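Local coordinates for putative uncharacterized protein PH0594 (Pyrococcus horikoshii, PDB 4HXF) that is probably a serine peptidase of the prolyl oligopeptidase family, an acylaminoacyl peptidase that self-compartmentalises as a hexamer, at residues A[385-391]-A[413-419]; A[359-363]-A[425-429]; A[238-242]-A[506-510]. All coordinates share one frame; numbering follows the deposited sequence.

Contact 1 (A[385-391]-A[413-419]); sequences HGGPKGM and VNPRGSN. With Y3A (N-[(benzyloxy)carbonyl]glycyl-N-[(2S,3R)-4-chloro-3-hydroxy-1-phenylbutan-2-yl]glycinamide), chain B.
His385 drives its NE2 onto the hydroxyl of Ser418, joining the HGGP loop after strand 378-384 to the loop after strand 409-413 at the edge of the active site of an alpha/beta-hydrolase domain; the HGGP loop probably supplies an oxyanion-hole donor, as in related acylaminoacyl peptidases. NE2 donates to Ser418 OG at 2.7 Å, the oxygen lying almost in the ring plane though the bond is bent to 136°. The other ring nitrogen, ND1, donates to Gly386 O (2.7 Å), so that both are engaged and the imidazole cannot easily turn. The ring is turned back against its own loop, CG between the backbone N and the carbonyl carbon (chi1 63°), with Gly390 and Met391 backbone over one face. Were His385 an alanine, Ser418 OG and Gly386 O would probably both lose a donor, and a gap would be likely to open beside the backbone of Gly390 and Met391. Ser418 OG in turn donates to Pro415 O, which also takes Ser418 N and closes a type II turn. Further along, Asn419 N binds Gly390 O (2.8 Å), while the extended Lys389 chain lies across the amide of Asn419; Lys389 NZ goes on to Ser241 O and His243, and Asn419 ND2 to Glu263. Met391 lays CG against Asn419 O, a buried carbonyl with no hydrogen-bonding partner. The loop thus fixed presents Gly387 to the inhibitor, and a cis peptide precedes Pro388. Gly387 N donates to ligand O4 at 2.8 Å, consistent with the oxyanion role, and ligand N4 returns a nearly straight bond, 177°, to Gly387 O.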
# COMPACT_ATOMS: atom_id res chain seq x y z
N HIS A 385 -1.45 -44.26 -22.06
CA HIS A 385 -0.93 -43.81 -20.76
C HIS A 385 0.59 -43.56 -20.83
O HIS A 385 1.33 -44.06 -21.76
CB HIS A 385 -1.22 -44.80 -19.58
CG HIS A 385 -0.59 -46.18 -19.68
ND1 HIS A 385 0.78 -46.37 -19.50
CD2 HIS A 385 -1.16 -47.42 -19.81
CE1 HIS A 385 1.03 -47.66 -19.59
NE2 HIS A 385 -0.14 -48.35 -19.77
N GLY A 386 1.05 -42.80 -19.82
CA GLY A 386 2.50 -42.50 -19.72
C GLY A 386 3.36 -43.64 -19.15
O GLY A 386 2.87 -44.79 -18.89
N GLY A 387 4.61 -43.31 -18.88
CA GLY A 387 5.47 -44.23 -18.26
C GLY A 387 6.77 -44.38 -19.00
O GLY A 387 7.60 -43.51 -18.93
N PRO A 388 7.04 -45.54 -19.60
CA PRO A 388 6.08 -46.53 -20.10
C PRO A 388 5.46 -47.36 -19.02
O PRO A 388 4.42 -47.92 -19.27
CB PRO A 388 6.84 -47.43 -21.09
CG PRO A 388 8.27 -47.05 -20.96
CD PRO A 388 8.37 -45.69 -20.28
N LYS A 389 6.04 -47.46 -17.84
CA LYS A 389 5.49 -48.32 -16.77
C LYS A 389 4.40 -47.55 -15.96
O LYS A 389 4.30 -47.67 -14.70
CB LYS A 389 6.61 -48.81 -15.83
CG LYS A 389 6.20 -50.09 -15.05
CD LYS A 389 7.31 -50.52 -14.10
CE LYS A 389 6.89 -51.71 -13.33
NZ LYS A 389 7.84 -52.10 -12.21
N GLY A 390 3.50 -46.88 -16.69
CA GLY A 390 2.20 -46.51 -16.17
C GLY A 390 1.15 -47.60 -16.27
O GLY A 390 1.46 -48.70 -16.70
N MET A 391 -0.08 -47.27 -15.91
CA MET A 391 -1.11 -48.30 -15.95
C MET A 391 -2.48 -47.63 -16.03
O MET A 391 -2.76 -46.70 -15.24
CB MET A 391 -1.03 -49.15 -14.70
CG MET A 391 -1.95 -50.40 -14.77
SD MET A 391 -1.93 -51.40 -13.30
CE MET A 391 -2.86 -50.31 -12.21
N VAL A 413 -5.52 -49.19 -23.74
CA VAL A 413 -5.02 -50.53 -23.38
C VAL A 413 -3.82 -50.39 -22.48
O VAL A 413 -3.22 -49.33 -22.35
CB VAL A 413 -4.66 -51.39 -24.65
CG1 VAL A 413 -5.87 -51.31 -25.67
CG2 VAL A 413 -3.28 -50.91 -25.33
N ASN A 414 -3.39 -51.56 -21.94
CA ASN A 414 -2.09 -51.62 -21.24
C ASN A 414 -1.10 -52.42 -22.11
O ASN A 414 -1.07 -53.67 -22.08
CB ASN A 414 -2.26 -52.28 -19.87
CG ASN A 414 -2.78 -51.32 -18.81
OD1 ASN A 414 -2.46 -50.12 -18.87
ND2 ASN A 414 -3.54 -51.83 -17.79
N PRO A 415 -0.31 -51.72 -22.92
CA PRO A 415 0.62 -52.48 -23.81
C PRO A 415 1.74 -53.04 -22.96
O PRO A 415 1.94 -52.63 -21.78
CB PRO A 415 1.18 -51.41 -24.74
CG PRO A 415 0.97 -50.15 -24.01
CD PRO A 415 -0.26 -50.25 -23.12
N ARG A 416 2.53 -53.95 -23.51
CA ARG A 416 3.75 -54.33 -22.83
C ARG A 416 4.62 -53.12 -22.53
O ARG A 416 4.62 -52.08 -23.20
CB ARG A 416 4.53 -55.38 -23.68
CG ARG A 416 5.29 -54.78 -24.92
CD ARG A 416 5.66 -55.91 -25.88
NE ARG A 416 4.44 -56.44 -26.48
CZ ARG A 416 4.28 -57.64 -26.96
NH1 ARG A 416 5.29 -58.52 -27.02
NH2 ARG A 416 3.12 -58.01 -27.44
N GLY A 417 5.20 -53.22 -21.34
CA GLY A 417 5.85 -52.11 -20.68
C GLY A 417 5.02 -51.56 -19.52
O GLY A 417 5.60 -50.90 -18.64
N SER A 418 3.69 -51.75 -19.50
CA SER A 418 2.83 -51.21 -18.47
C SER A 418 3.12 -51.86 -17.13
O SER A 418 3.56 -53.07 -17.04
CB SER A 418 1.41 -51.45 -18.79
OG SER A 418 0.96 -50.85 -20.02
N ASN A 419 2.81 -51.13 -16.09
CA ASN A 419 2.65 -51.74 -14.75
C ASN A 419 1.41 -52.56 -14.63
O ASN A 419 0.50 -52.47 -15.44
CB ASN A 419 2.63 -50.63 -13.66
CG ASN A 419 3.35 -51.06 -12.39
OD1 ASN A 419 3.55 -52.26 -12.15
ND2 ASN A 419 3.82 -50.07 -11.62
N3 Y3A B . 8.32 -41.95 -14.23
CA3 Y3A B . 8.70 -42.12 -15.64
C3 Y3A B . 8.40 -40.77 -16.30
O3 Y3A B . 8.29 -39.68 -15.76
C4 Y3A B . 6.07 -39.50 -18.42
O4 Y3A B . 5.50 -40.67 -18.88
CA4 Y3A B . 7.58 -39.65 -18.48
N4 Y3A B . 7.88 -40.91 -17.76
CB4 Y3A B . 8.17 -39.99 -19.88
CG4 Y3A B . 9.65 -40.15 -19.89
CD1 Y3A B . 10.57 -39.13 -19.59
CD2 Y3A B . 10.19 -41.37 -20.28
CE1 Y3A B . 11.94 -39.31 -19.63
CE2 Y3A B . 11.56 -41.57 -20.32
CZ4 Y3A B . 12.42 -40.57 -19.97
C15 Y3A B . 5.51 -38.73 -17.17
O HOH W 1 -1.67 -47.03 -23.06
O HOH W 2 2.94 -47.33 -12.45

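Contact 2 (A[359-363]-A[425-429]); sequences IDLEL and FALRV
A salt bridge beside a small apolar cluster joins the start of strand 361-368 and the turn that leads into it, near one margin of the hydrolase sheet, to the short helix 423-427 and the turn after it, in a partly buried place. Asp360 and Arg428 reach for each other from opposite directions: NH1 donates to OD2 at 2.9 Å on the syn side of the carboxylate, with the two planes 75° apart. Water 3 closes a second path, donating to Asp360 OD2 and accepting from Arg428 NH2, so one oxygen receives both. The other oxygen, OD1, pairs with Arg416, so the one carboxylate is shared by two guanidinium groups. Alongside the bridge, Leu361 places CD1 over one face of the Arg428 guanidinium and also touches Phe425 CE1 (3.8 Å). Leu363 meets the same ring at its edge, CD2 lying only 3.3 Å from CE1, a tight approach. Phe425 carries its ring to the leucines with CG opposite the backbone N (chi1 180°). Tyr421 meets the ring as well, and Asp440 of helix 436-451 touches Leu363. The strand belongs to the antiparallel end of the eight-stranded, mainly parallel sheet of the alpha/beta-hydrolase fold.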
# COMPACT_ATOMS: atom_id res chain seq x y z
N ILE A 359 0.61 -60.22 -31.00
CA ILE A 359 1.91 -60.88 -31.29
C ILE A 359 1.84 -62.20 -30.45
O ILE A 359 0.93 -63.03 -30.68
CB ILE A 359 3.16 -59.97 -31.08
CG1 ILE A 359 3.00 -58.62 -31.82
CG2 ILE A 359 4.45 -60.71 -31.59
CD1 ILE A 359 4.18 -57.67 -31.54
N ASP A 360 2.68 -62.27 -29.44
CA ASP A 360 2.85 -63.37 -28.52
C ASP A 360 2.07 -63.25 -27.20
O ASP A 360 2.14 -64.12 -26.41
CB ASP A 360 4.38 -63.57 -28.22
CG ASP A 360 5.11 -62.32 -27.67
OD1 ASP A 360 4.65 -61.19 -27.91
OD2 ASP A 360 6.17 -62.49 -27.03
N LEU A 361 1.28 -62.19 -26.97
CA LEU A 361 0.68 -61.98 -25.66
C LEU A 361 -0.83 -61.82 -25.80
O LEU A 361 -1.31 -61.54 -26.85
CB LEU A 361 1.23 -60.70 -25.06
CG LEU A 361 2.73 -60.66 -24.65
CD1 LEU A 361 3.17 -59.32 -24.12
CD2 LEU A 361 2.93 -61.82 -23.64
N GLU A 362 -1.50 -61.98 -24.68
CA GLU A 362 -2.92 -61.57 -24.51
C GLU A 362 -2.95 -60.41 -23.54
O GLU A 362 -2.30 -60.45 -22.50
CB GLU A 362 -3.81 -62.75 -24.09
CG GLU A 362 -5.30 -62.39 -24.03
CD GLU A 362 -6.22 -63.57 -23.73
OE1 GLU A 362 -6.85 -63.55 -22.64
OE2 GLU A 362 -6.16 -64.54 -24.50
N LEU A 363 -3.64 -59.30 -23.89
CA LEU A 363 -3.55 -58.03 -23.13
C LEU A 363 -4.94 -57.53 -22.77
O LEU A 363 -5.98 -58.01 -23.32
CB LEU A 363 -2.90 -56.93 -24.05
CG LEU A 363 -1.52 -57.22 -24.61
CD1 LEU A 363 -1.00 -55.94 -25.35
CD2 LEU A 363 -0.57 -57.55 -23.56
N PHE A 425 6.86 -58.60 -18.28
CA PHE A 425 5.95 -57.80 -19.17
C PHE A 425 6.33 -56.35 -19.18
O PHE A 425 6.36 -55.68 -20.27
CB PHE A 425 4.51 -57.98 -18.68
CG PHE A 425 3.46 -57.23 -19.48
CD1 PHE A 425 2.83 -57.86 -20.52
CD2 PHE A 425 3.01 -56.01 -19.09
CE1 PHE A 425 1.82 -57.22 -21.26
CE2 PHE A 425 1.98 -55.43 -19.77
CZ PHE A 425 1.40 -56.01 -20.82
N ALA A 426 6.67 -55.83 -17.98
CA ALA A 426 7.20 -54.45 -17.92
C ALA A 426 8.51 -54.23 -18.63
O ALA A 426 8.71 -53.24 -19.33
CB ALA A 426 7.33 -54.01 -16.47
N LEU A 427 9.41 -55.18 -18.51
CA LEU A 427 10.75 -55.04 -19.06
C LEU A 427 10.83 -55.24 -20.56
O LEU A 427 11.81 -54.86 -21.20
CB LEU A 427 11.71 -55.98 -18.36
CG LEU A 427 11.85 -55.69 -16.84
CD1 LEU A 427 12.85 -56.65 -16.20
CD2 LEU A 427 12.28 -54.21 -16.51
N ARG A 428 9.77 -55.78 -21.12
CA ARG A 428 9.76 -56.00 -22.59
C ARG A 428 9.99 -54.72 -23.41
O ARG A 428 10.40 -54.87 -24.57
CB ARG A 428 8.39 -56.59 -23.06
CG ARG A 428 8.33 -58.05 -22.80
CD ARG A 428 6.99 -58.61 -23.08
NE ARG A 428 6.79 -60.08 -22.91
CZ ARG A 428 6.89 -60.97 -23.90
NH1 ARG A 428 7.32 -60.66 -25.12
NH2 ARG A 428 6.59 -62.19 -23.66
N VAL A 429 9.60 -53.56 -22.89
CA VAL A 429 9.63 -52.29 -23.62
C VAL A 429 11.06 -51.77 -23.74
O VAL A 429 11.33 -50.94 -24.59
CB VAL A 429 8.65 -51.22 -23.05
CG1 VAL A 429 9.19 -50.71 -21.67
CG2 VAL A 429 8.46 -50.07 -24.06
O HOH W 3 5.94 -64.50 -25.18

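Contact 3 (A[238-242]-A[506-510]); sequences KYVSE and WFDKE. With Y3A (N-[(benzyloxy)carbonyl]glycyl-N-[(2S,3R)-4-chloro-3-hydroxy-1-phenylbutan-2-yl]glycinamide), chain B.
Residues 239-242 form a type I beta turn, closed by Glu242 N to Tyr239 O, and its backbone faces a helical turn of 504-511, with the CA atoms of Tyr239 and Glu510 6.8 Å apart. Two successive amides of the turn point at the helix and are taken by one carboxylate: Val240 N donates to Glu510 OE2 at 2.7 Å and Ser241 N to Glu510 OE1 at 2.9 Å, each met on a syn lone pair of the carboxylate oxygen. The extended Glu510 chain leaves the helix with CG trans to the backbone N (chi1 174°), which carries the carboxylate out to the turn. Ser241 OG adds a third bond, reaching Glu510 OE1 at 2.7 Å nearly in line with its C-O bond. This grip joins the beta-propeller, whose strands 229-232 and 245-249 flank the turn, to the alpha/beta-hydrolase domain. Beside it, Tyr239 sets its ring edge toward Glu510 CG, and Val240 CG2 rests near Trp506 CZ3 (4.0 Å). Phe507 links this interface to the inhibitor: Ser241 OG lies at one edge of its ring, 3.8 Å from CE1, while CD2 approaches ligand CE2 at 3.5 Å. Asp508, held by Ser497, brings OD1 to 3.7 Å from ligand CZ4.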
# COMPACT_ATOMS: atom_id res chain seq x y z
N LYS A 238 18.91 -54.64 -11.41
CA LYS A 238 19.56 -54.30 -12.68
C LYS A 238 18.91 -53.20 -13.45
O LYS A 238 19.56 -52.46 -14.20
CB LYS A 238 19.64 -55.52 -13.60
CG LYS A 238 20.48 -56.63 -12.94
CD LYS A 238 20.74 -57.75 -13.89
CE LYS A 238 21.58 -58.73 -13.02
NZ LYS A 238 22.27 -59.78 -13.80
N TYR A 239 17.55 -53.13 -13.37
CA TYR A 239 16.79 -52.05 -14.03
C TYR A 239 15.93 -51.33 -13.01
O TYR A 239 15.31 -52.07 -12.17
CB TYR A 239 15.82 -52.66 -15.06
CG TYR A 239 16.63 -53.54 -16.06
CD1 TYR A 239 17.36 -52.97 -17.04
CD2 TYR A 239 16.67 -54.92 -15.92
CE1 TYR A 239 18.14 -53.72 -17.95
CE2 TYR A 239 17.40 -55.71 -16.80
CZ TYR A 239 18.16 -55.10 -17.77
OH TYR A 239 18.97 -55.85 -18.65
N VAL A 240 15.81 -50.03 -13.12
CA VAL A 240 14.97 -49.28 -12.20
C VAL A 240 13.55 -49.74 -12.42
O VAL A 240 12.70 -49.76 -11.51
CB VAL A 240 15.15 -47.78 -12.52
CG1 VAL A 240 14.15 -46.97 -11.76
CG2 VAL A 240 16.59 -47.35 -12.09
N SER A 241 13.25 -50.14 -13.66
CA SER A 241 11.88 -50.64 -14.04
C SER A 241 11.45 -51.97 -13.42
O SER A 241 10.28 -52.36 -13.61
CB SER A 241 11.74 -50.72 -15.55
OG SER A 241 12.02 -49.39 -16.18
N GLU A 242 12.37 -52.70 -12.79
CA GLU A 242 12.00 -53.91 -12.04
C GLU A 242 10.96 -53.59 -11.00
O GLU A 242 10.96 -52.46 -10.48
CB GLU A 242 13.25 -54.58 -11.40
CG GLU A 242 14.17 -55.28 -12.34
CD GLU A 242 15.44 -55.66 -11.51
OE1 GLU A 242 15.29 -56.27 -10.41
OE2 GLU A 242 16.45 -55.57 -12.08
N TRP A 506 20.28 -41.42 -16.52
CA TRP A 506 20.19 -42.84 -16.17
C TRP A 506 18.98 -43.48 -16.75
O TRP A 506 19.11 -44.60 -17.24
CB TRP A 506 20.27 -42.95 -14.64
CG TRP A 506 19.31 -42.07 -13.93
CD1 TRP A 506 19.51 -40.79 -13.48
CD2 TRP A 506 18.01 -42.43 -13.53
NE1 TRP A 506 18.37 -40.33 -12.87
CE2 TRP A 506 17.46 -41.24 -12.84
CE3 TRP A 506 17.21 -43.59 -13.66
CZ2 TRP A 506 16.22 -41.23 -12.36
CZ3 TRP A 506 15.94 -43.55 -13.16
CH2 TRP A 506 15.45 -42.38 -12.54
N PHE A 507 17.83 -42.83 -16.81
CA PHE A 507 16.65 -43.51 -17.26
C PHE A 507 16.64 -43.77 -18.78
O PHE A 507 16.24 -44.86 -19.17
CB PHE A 507 15.39 -42.81 -16.86
CG PHE A 507 14.13 -43.69 -16.92
CD1 PHE A 507 14.12 -44.97 -16.29
CD2 PHE A 507 13.05 -43.30 -17.62
CE1 PHE A 507 12.98 -45.77 -16.39
CE2 PHE A 507 11.88 -44.07 -17.69
CZ PHE A 507 11.86 -45.31 -17.08
N ASP A 508 17.09 -42.84 -19.60
CA ASP A 508 17.12 -43.10 -21.02
C ASP A 508 18.10 -44.24 -21.35
O ASP A 508 17.88 -45.00 -22.29
CB ASP A 508 17.53 -41.84 -21.86
CG ASP A 508 16.41 -40.87 -22.08
OD1 ASP A 508 15.87 -40.34 -21.16
OD2 ASP A 508 16.21 -40.63 -23.26
N LYS A 509 19.19 -44.33 -20.60
CA LYS A 509 20.17 -45.47 -20.80
C LYS A 509 19.44 -46.82 -20.71
O LYS A 509 19.79 -47.77 -21.45
CB LYS A 509 21.39 -45.41 -19.90
CG LYS A 509 22.36 -44.28 -20.33
CD LYS A 509 23.66 -44.34 -19.55
CE LYS A 509 24.59 -43.17 -19.88
NZ LYS A 509 25.75 -43.08 -18.96
N GLU A 510 18.52 -46.87 -19.78
CA GLU A 510 17.75 -48.08 -19.52
C GLU A 510 16.63 -48.29 -20.56
O GLU A 510 16.50 -49.36 -21.15
CB GLU A 510 17.14 -47.97 -18.13
CG GLU A 510 16.19 -49.11 -17.78
CD GLU A 510 15.86 -49.18 -16.30
OE1 GLU A 510 14.68 -49.60 -16.10
OE2 GLU A 510 16.84 -49.08 -15.48
N3 Y3A B . 8.32 -41.95 -14.23
CA3 Y3A B . 8.70 -42.12 -15.64
C3 Y3A B . 8.40 -40.77 -16.30
O3 Y3A B . 8.29 -39.68 -15.76
C4 Y3A B . 6.07 -39.50 -18.42
O4 Y3A B . 5.50 -40.67 -18.88
CA4 Y3A B . 7.58 -39.65 -18.48
N4 Y3A B . 7.88 -40.91 -17.76
CB4 Y3A B . 8.17 -39.99 -19.88
CG4 Y3A B . 9.65 -40.15 -19.89
CD1 Y3A B . 10.57 -39.13 -19.59
CD2 Y3A B . 10.19 -41.37 -20.28
CE1 Y3A B . 11.94 -39.31 -19.63
CE2 Y3A B . 11.56 -41.57 -20.32
CZ4 Y3A B . 12.42 -40.57 -19.97
C15 Y3A B . 5.51 -38.73 -17.17

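How the contacts relate
Contact 3 spans the longest interval of sequence, from the propeller turn 238-242 to helix 504-511; contact 2 falls within that interval, and contact 1 within the interval spanned by contact 2. The centre of contact 1 lies about 10 Å from that of contact 2 and about 15 Å from that of contact 3; contacts 2 and 3 are about 18 Å apart. Arg416 and Gly417 join contact 1 to contact 2 through Asp360 and Phe425, while Lys389 NZ reaches Ser241 O of contact 3. Leu427 packs on Ser241. Contacts 1 and 3 both touch the inhibitor, so a hydrolase loop and the propeller-bound helix border one pocket; contact 2 joins the neighbouring sheet margin to helix 423-427.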